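Local atomic coordinates of glucose-6-phosphate 1-dehydrogenase (Mycobacterium avium, PDB entry 4LGV), a protein that probably catalyses the NADP-dependent oxidation of glucose 6-phosphate to 6-phosphogluconolactone, the entry step of the oxidative pentose phosphate pathway. Residues G239-D243 and Y303-V309; G246-D250 and V444-L448; H294-Y300 and T314-A320. All blocks are in the same frame, centred on the assembly; numbering follows the deposited sequence.

In the fold
Following the chain from the N terminus, helix 239-243 is reached first and helix 246-264 directly afterwards. Contact 1 closes a loop from the first helix to residues 303-309, which lie between the two segments of contact 3, so these two contacts cross. Contact 1 also crosses contact 2, because 246-250 lies inside its loop and the partner 444-448 beyond it. Contact 3, joining strand 295-300 to residues 314-320, falls wholly within the loop of contact 2. Together they join the two helices to helix 434-449, to the loop between strands 295-300 and 318-323, and to that region of the mixed sheet. E316 bonds the start of helix 246-264 and T315 OG1 probably bonds D243 O.

Contact 1 of 3, residues G239-D243 and Y303-V309; sequences GKFYD and YTEVPGV
Y303 reaches over to helix 239-243 and places its hydroxyl at the rim of the Y242 ring, in the plane of that ring, with Y303 OH 3.7 Å from Y242 CD1. The two side chains pass at a slant and add an apolar touch, Y303 CE1 to Y242 CD1 at 4.1 Å. The same hydroxyl donates a hydrogen bond of 2.7 Å to D243 OD1. It meets this oxygen on its anti side, 32° out of the carboxylate plane, and the carboxylate is turned 63° against the phenol ring. D243 can present OD1 there because its CG stands opposite the backbone N (chi1 -159°), which swings the acid off the helix toward the loop. V309 borders the acid through CG1, 3.7 Å from D243 OD1.

Residues 303-309 belong to the loop between strands 295-300 and 318-323, so the contact fastens the short helix 239-243 to that loop. Further along, backbone rather than side chain does the touching. Residues 306-309 form a type II beta turn with P307 and G308 as its central pair, closed by V309 N to V306 O, and the turn lies against the beginning of the helix. G239 and G308, both lacking side chains, let the two backbones come close: G308 CA is 4.1 Å from K240 CA. Two CA-H...O contacts line this seam, G239 CA to P307 O at 3.6 Å and K240 CA to G308 O at 3.5 Å, while V309 CG2 lies 3.8 Å from G239 O.

D243 OD1 also bonds the hydroxyl of S313, and the amide of A310 adds a weak bond to OD2. Two hydroxyls at OD1 would favour the ionised form of the acid; they limit rotation of the carboxylate and join the helix to the loop.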
# COMPACT_ATOMS: atom_id res chain seq x y z
N GLY A 239 1.91 51.68 1.19
CA GLY A 239 1.05 51.42 0.03
C GLY A 239 1.79 51.47 -1.29
O GLY A 239 1.54 50.68 -2.19
N LYS A 240 2.72 52.41 -1.40
CA LYS A 240 3.48 52.57 -2.60
C LYS A 240 4.33 51.33 -2.87
O LYS A 240 4.50 50.91 -4.03
CB LYS A 240 4.36 53.82 -2.47
CG LYS A 240 5.41 54.01 -3.56
CD LYS A 240 6.44 55.14 -3.21
CE LYS A 240 7.67 54.56 -2.48
NZ LYS A 240 8.77 55.55 -2.25
N PHE A 241 4.88 50.76 -1.80
CA PHE A 241 5.70 49.53 -1.88
C PHE A 241 4.86 48.32 -2.26
O PHE A 241 5.18 47.64 -3.24
CB PHE A 241 6.48 49.30 -0.58
CG PHE A 241 7.51 50.38 -0.31
CD1 PHE A 241 8.75 50.37 -0.95
CD2 PHE A 241 7.20 51.47 0.54
CE1 PHE A 241 9.68 51.39 -0.73
CE2 PHE A 241 8.13 52.49 0.77
CZ PHE A 241 9.37 52.45 0.14
N TYR A 242 3.74 48.13 -1.57
CA TYR A 242 2.85 47.02 -1.91
C TYR A 242 2.34 47.08 -3.36
O TYR A 242 2.31 46.06 -4.07
CB TYR A 242 1.67 46.92 -0.96
CG TYR A 242 0.94 45.62 -1.11
CD1 TYR A 242 -0.10 45.50 -2.02
CD2 TYR A 242 1.33 44.48 -0.41
CE1 TYR A 242 -0.75 44.29 -2.21
CE2 TYR A 242 0.69 43.26 -0.59
CZ TYR A 242 -0.36 43.16 -1.49
OH TYR A 242 -1.04 41.99 -1.67
N ASP A 243 2.01 48.29 -3.83
CA ASP A 243 1.43 48.45 -5.18
C ASP A 243 2.37 48.01 -6.31
O ASP A 243 1.91 47.75 -7.42
CB ASP A 243 1.01 49.90 -5.43
CG ASP A 243 -0.02 50.03 -6.54
OD1 ASP A 243 -0.90 49.13 -6.67
OD2 ASP A 243 -0.00 51.08 -7.24
N TYR A 303 -8.84 49.75 -1.93
CA TYR A 303 -7.39 49.62 -2.09
C TYR A 303 -6.80 50.80 -2.83
O TYR A 303 -5.75 51.30 -2.44
CB TYR A 303 -7.04 48.31 -2.82
CG TYR A 303 -5.58 48.20 -3.20
CD1 TYR A 303 -4.60 48.06 -2.23
CD2 TYR A 303 -5.20 48.25 -4.53
CE1 TYR A 303 -3.26 47.98 -2.58
CE2 TYR A 303 -3.87 48.16 -4.89
CZ TYR A 303 -2.90 48.03 -3.91
OH TYR A 303 -1.59 47.94 -4.29
N THR A 304 -7.49 51.24 -3.88
CA THR A 304 -7.04 52.37 -4.67
C THR A 304 -7.06 53.72 -3.90
O THR A 304 -6.41 54.65 -4.34
CB THR A 304 -7.89 52.55 -5.93
OG1 THR A 304 -9.28 52.55 -5.57
CG2 THR A 304 -7.62 51.43 -6.92
N GLU A 305 -7.75 53.80 -2.77
CA GLU A 305 -7.73 55.01 -1.94
C GLU A 305 -6.64 54.96 -0.84
O GLU A 305 -6.49 55.90 -0.06
CB GLU A 305 -9.13 55.32 -1.35
N VAL A 306 -5.85 53.89 -0.79
CA VAL A 306 -4.72 53.81 0.15
C VAL A 306 -3.58 54.75 -0.33
O VAL A 306 -3.13 54.67 -1.48
CB VAL A 306 -4.21 52.36 0.29
CG1 VAL A 306 -2.91 52.28 1.09
CG2 VAL A 306 -5.27 51.48 0.92
N PRO A 307 -3.07 55.60 0.57
CA PRO A 307 -2.00 56.51 0.14
C PRO A 307 -0.79 55.77 -0.47
O PRO A 307 -0.33 54.74 0.08
CB PRO A 307 -1.62 57.28 1.42
CG PRO A 307 -2.66 56.95 2.45
CD PRO A 307 -3.35 55.68 2.02
N GLY A 308 -0.31 56.27 -1.61
CA GLY A 308 0.76 55.63 -2.39
C GLY A 308 0.27 54.70 -3.49
O GLY A 308 1.03 54.35 -4.38
N VAL A 309 -0.99 54.29 -3.45
CA VAL A 309 -1.53 53.41 -4.47
C VAL A 309 -2.13 54.24 -5.62
O VAL A 309 -2.92 55.14 -5.38
CB VAL A 309 -2.64 52.48 -3.90
CG1 VAL A 309 -3.19 51.57 -4.98
CG2 VAL A 309 -2.12 51.65 -2.72

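Contact 2 of 3, residues G246-D250 and V444-L448; sequences GAVRD and VQPVL
R249 NE bonds the carbonyl oxygen of H167 and its NH1 bonds that of V245, so two carbonyl groups hold the guanidinium while L448 of the other helix rests on its flat side. L448 CD2 sits over the centre of one guanidinium face, 3.9 Å from R249 CZ. The arginine chain is extended from CG to NE and leaves the helix with CG opposite the carbonyl carbon (chi1 -68°), a path that carries its end toward helix 434-449. The leucine meets it at a slant, and L448 CD1 comes within 4.2 Å of R249 NH2.

Beside this polar-on-apolar pair lies a wholly aliphatic one. V248 points at the partner helix and divides its work between its branches: CG1 touches L448 CD2 at 4.0 Å and V444 CB at 4.2 Å, whereas CG2 meets V447 CG1 at 4.2 Å. The V248 and V444 side chains run alongside one another in reverse senses. A branched residue therefore lodges among three side chains on one side of the facing helix, V444, V447 and L448.

The two helical segments run nearly antiparallel, at 157° between their directions, with axes 10.8 Å apart. Helix 434-449 is kinked here at P446, which has no N-H to give, and V447 N makes a weak bond to V444 O. V248 also packs against V319, and its amide is bonded by E316 OE2. Helix 246-264 thus lies between the mixed sheet and helix 434-449 at V248, whose side chain touches both.

The chemistry implies a division of labour: NE and NH1 of R249 are given to carbonyl oxygens, one of them that of H167, which belongs to the NAD-binding domain, and one flat face of the guanidinium, where no N-H points, packs against the L448 methyl CD2.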
# COMPACT_ATOMS: atom_id res chain seq x y z
N GLY A 246 2.44 43.21 -4.98
CA GLY A 246 1.24 42.41 -5.21
C GLY A 246 1.31 41.09 -4.44
O GLY A 246 2.38 40.63 -4.07
N ALA A 247 0.14 40.47 -4.24
CA ALA A 247 0.01 39.26 -3.42
C ALA A 247 0.86 38.10 -3.91
O ALA A 247 1.57 37.46 -3.14
CB ALA A 247 -1.46 38.86 -3.35
N VAL A 248 0.86 37.83 -5.20
CA VAL A 248 1.71 36.75 -5.74
C VAL A 248 3.17 36.90 -5.30
O VAL A 248 3.76 35.95 -4.72
CB VAL A 248 1.62 36.63 -7.25
CG1 VAL A 248 2.61 35.61 -7.79
CG2 VAL A 248 0.23 36.21 -7.64
N ARG A 249 3.76 38.07 -5.53
CA ARG A 249 5.17 38.27 -5.16
C ARG A 249 5.36 38.32 -3.66
O ARG A 249 6.41 37.96 -3.13
CB ARG A 249 5.72 39.55 -5.75
CG ARG A 249 5.87 39.54 -7.28
CD ARG A 249 6.52 40.83 -7.73
NE ARG A 249 6.63 40.91 -9.18
CZ ARG A 249 5.69 41.40 -9.98
NH1 ARG A 249 4.55 41.88 -9.48
NH2 ARG A 249 5.89 41.42 -11.28
N ASP A 250 4.33 38.81 -2.97
CA ASP A 250 4.43 39.08 -1.54
C ASP A 250 4.42 37.79 -0.73
O ASP A 250 5.22 37.64 0.15
CB ASP A 250 3.29 40.00 -1.10
CG ASP A 250 3.43 40.46 0.32
OD1 ASP A 250 4.56 40.79 0.72
OD2 ASP A 250 2.40 40.52 1.04
N VAL A 444 5.99 30.82 -10.95
CA VAL A 444 5.00 31.94 -10.92
C VAL A 444 5.09 32.87 -12.14
O VAL A 444 4.17 33.63 -12.41
CB VAL A 444 5.08 32.79 -9.63
CG1 VAL A 444 4.90 31.94 -8.39
CG2 VAL A 444 6.38 33.59 -9.54
N GLN A 445 6.19 32.82 -12.88
CA GLN A 445 6.41 33.80 -13.94
C GLN A 445 5.22 34.01 -14.92
O GLN A 445 4.95 35.11 -15.29
CB GLN A 445 7.68 33.45 -14.71
CG GLN A 445 8.13 34.55 -15.64
CD GLN A 445 8.47 35.77 -14.82
OE1 GLN A 445 8.09 36.87 -15.18
NE2 GLN A 445 9.08 35.58 -13.64
N PRO A 446 4.53 32.94 -15.32
CA PRO A 446 3.51 33.12 -16.36
C PRO A 446 2.38 33.99 -15.88
O PRO A 446 1.82 34.76 -16.66
CB PRO A 446 3.02 31.70 -16.64
CG PRO A 446 4.20 30.85 -16.33
CD PRO A 446 4.89 31.52 -15.15
N VAL A 447 2.07 33.89 -14.60
CA VAL A 447 1.06 34.76 -13.98
C VAL A 447 1.53 36.22 -13.88
O VAL A 447 0.72 37.16 -13.98
CB VAL A 447 0.67 34.19 -12.61
CG1 VAL A 447 0.03 35.23 -11.72
CG2 VAL A 447 -0.28 33.03 -12.81
N LEU A 448 2.83 36.43 -13.70
CA LEU A 448 3.36 37.79 -13.70
C LEU A 448 3.32 38.39 -15.09
O LEU A 448 3.08 39.58 -15.25
CB LEU A 448 4.81 37.81 -13.19
CG LEU A 448 5.09 37.19 -11.81
CD1 LEU A 448 6.58 37.30 -11.48
CD2 LEU A 448 4.23 37.81 -10.71

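Contact 3 of 3, residues H294-Y300 and T314-A320; sequences HCVRGQY and TTETYVA
This is an antiparallel strand pairing in the large mixed sheet, where strand 295-300 lies between strands 318-323 and 454-457. V296 and A320 form a hydrogen-bonded pair, V296 N to A320 O at 2.7 Å with A320 N returning the bond to V296 O, while R297 and V319 make the non-hydrogen-bonded pair that follows. G298 N then bonds Y318 O at 2.9 Å. The regular ladder ends in a classic beta bulge: T317 and Y318 both face G298, and G298 O takes T317 N at 2.8 Å and, weakly, Y318 N. Beyond the bulge side chains join in. T317 OG1 accepts Y300 N and also bonds Y457 OH. Q299 NE2 reaches T315 O at 3.0 Å, nearly straight and within its own amide plane, and bonds S313 O too. From within the ladder R297 reaches out, bending at chi3 (74°) to bring NH2 to T314 O at 2.9 Å and into a salt bridge with E316 OE1 at 3.0 Å, arriving 40° above the carboxylate plane. E316 CB covers one guanidinium face, and R297 NH1 binds S452 O.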
# COMPACT_ATOMS: atom_id res chain seq x y z
N HIS A 294 -5.96 29.47 -14.92
CA HIS A 294 -6.44 28.88 -13.67
C HIS A 294 -5.99 29.74 -12.47
O HIS A 294 -5.77 29.21 -11.36
CB HIS A 294 -5.93 27.43 -13.54
CG HIS A 294 -6.57 26.47 -14.51
ND1 HIS A 294 -7.89 26.54 -14.90
CD2 HIS A 294 -6.03 25.44 -15.21
CE1 HIS A 294 -8.14 25.59 -15.79
NE2 HIS A 294 -7.02 24.92 -16.00
N CYS A 295 -5.79 31.03 -12.73
CA CYS A 295 -5.37 31.96 -11.73
C CYS A 295 -6.34 33.15 -11.68
O CYS A 295 -6.62 33.79 -12.69
CB CYS A 295 -3.95 32.44 -12.00
SG CYS A 295 -3.34 33.63 -10.77
N VAL A 296 -6.85 33.45 -10.48
CA VAL A 296 -7.83 34.49 -10.27
C VAL A 296 -7.22 35.58 -9.40
O VAL A 296 -6.73 35.32 -8.29
CB VAL A 296 -9.08 33.90 -9.60
CG1 VAL A 296 -10.01 35.00 -9.11
CG2 VAL A 296 -9.82 32.99 -10.58
N ARG A 297 -7.29 36.81 -9.89
CA ARG A 297 -6.68 37.94 -9.20
C ARG A 297 -7.74 38.88 -8.68
O ARG A 297 -8.69 39.22 -9.39
CB ARG A 297 -5.75 38.68 -10.12
CG ARG A 297 -4.55 37.86 -10.50
CD ARG A 297 -3.77 38.48 -11.62
NE ARG A 297 -3.03 39.64 -11.16
CZ ARG A 297 -3.29 40.92 -11.46
NH1 ARG A 297 -4.31 41.28 -12.25
NH2 ARG A 297 -2.49 41.86 -10.97
N GLY A 298 -7.59 39.29 -7.42
CA GLY A 298 -8.55 40.14 -6.77
C GLY A 298 -7.93 41.40 -6.21
O GLY A 298 -6.73 41.45 -5.95
N GLN A 299 -8.78 42.41 -5.98
CA GLN A 299 -8.38 43.67 -5.39
C GLN A 299 -9.51 44.18 -4.54
O GLN A 299 -10.64 44.33 -5.01
CB GLN A 299 -8.08 44.68 -6.47
CG GLN A 299 -7.31 45.89 -6.00
CD GLN A 299 -7.30 46.96 -7.06
OE1 GLN A 299 -8.27 47.73 -7.18
NE2 GLN A 299 -6.22 47.03 -7.86
N TYR A 300 -9.22 44.41 -3.27
CA TYR A 300 -10.28 44.79 -2.38
C TYR A 300 -10.75 46.25 -2.65
O TYR A 300 -9.95 47.12 -2.99
CB TYR A 300 -9.88 44.53 -0.92
CG TYR A 300 -8.86 45.47 -0.29
CD1 TYR A 300 -9.24 46.72 0.22
CD2 TYR A 300 -7.56 45.04 -0.07
CE1 TYR A 300 -8.31 47.54 0.87
CE2 TYR A 300 -6.62 45.84 0.57
CZ TYR A 300 -6.99 47.09 1.04
OH TYR A 300 -6.04 47.84 1.66
N THR A 314 -3.81 48.06 -11.15
CA THR A 314 -4.32 46.70 -11.39
C THR A 314 -3.54 45.68 -10.54
O THR A 314 -3.56 44.50 -10.86
CB THR A 314 -4.26 46.31 -12.87
OG1 THR A 314 -2.92 46.48 -13.34
CG2 THR A 314 -5.23 47.18 -13.70
N THR A 315 -2.88 46.14 -9.48
CA THR A 315 -2.15 45.25 -8.55
C THR A 315 -3.14 44.44 -7.71
O THR A 315 -4.15 44.98 -7.22
CB THR A 315 -1.23 46.06 -7.63
OG1 THR A 315 -0.28 46.77 -8.43
CG2 THR A 315 -0.49 45.16 -6.69
N GLU A 316 -2.84 43.15 -7.55
CA GLU A 316 -3.76 42.24 -6.83
C GLU A 316 -3.43 42.25 -5.36
O GLU A 316 -2.27 42.27 -4.97
CB GLU A 316 -3.70 40.82 -7.42
CG GLU A 316 -2.49 39.91 -7.01
CD GLU A 316 -1.17 40.27 -7.67
OE1 GLU A 316 -1.10 41.25 -8.44
OE2 GLU A 316 -0.16 39.57 -7.39
N THR A 317 -4.46 42.30 -4.53
CA THR A 317 -4.32 42.08 -3.11
C THR A 317 -4.76 40.67 -2.75
O THR A 317 -4.74 40.31 -1.58
CB THR A 317 -5.20 43.05 -2.30
OG1 THR A 317 -6.58 42.85 -2.66
CG2 THR A 317 -4.81 44.48 -2.56
N TYR A 318 -5.23 39.90 -3.74
CA TYR A 318 -5.75 38.53 -3.54
C TYR A 318 -5.42 37.70 -4.75
O TYR A 318 -5.44 38.22 -5.86
CB TYR A 318 -7.27 38.54 -3.39
CG TYR A 318 -7.95 37.17 -3.36
CD1 TYR A 318 -8.16 36.44 -4.54
CD2 TYR A 318 -8.41 36.62 -2.18
CE1 TYR A 318 -8.78 35.20 -4.53
CE2 TYR A 318 -9.03 35.37 -2.15
CZ TYR A 318 -9.20 34.66 -3.33
OH TYR A 318 -9.83 33.44 -3.35
N VAL A 319 -5.07 36.42 -4.52
CA VAL A 319 -4.88 35.46 -5.62
C VAL A 319 -5.42 34.11 -5.26
O VAL A 319 -5.20 33.65 -4.16
CB VAL A 319 -3.43 35.07 -5.90
CG1 VAL A 319 -3.13 35.13 -7.40
CG2 VAL A 319 -2.47 35.92 -5.12
N ALA A 320 -5.99 33.44 -6.23
CA ALA A 320 -6.34 32.06 -6.09
C ALA A 320 -5.84 31.35 -7.33
O ALA A 320 -5.95 31.89 -8.43
CB ALA A 320 -7.82 31.88 -5.96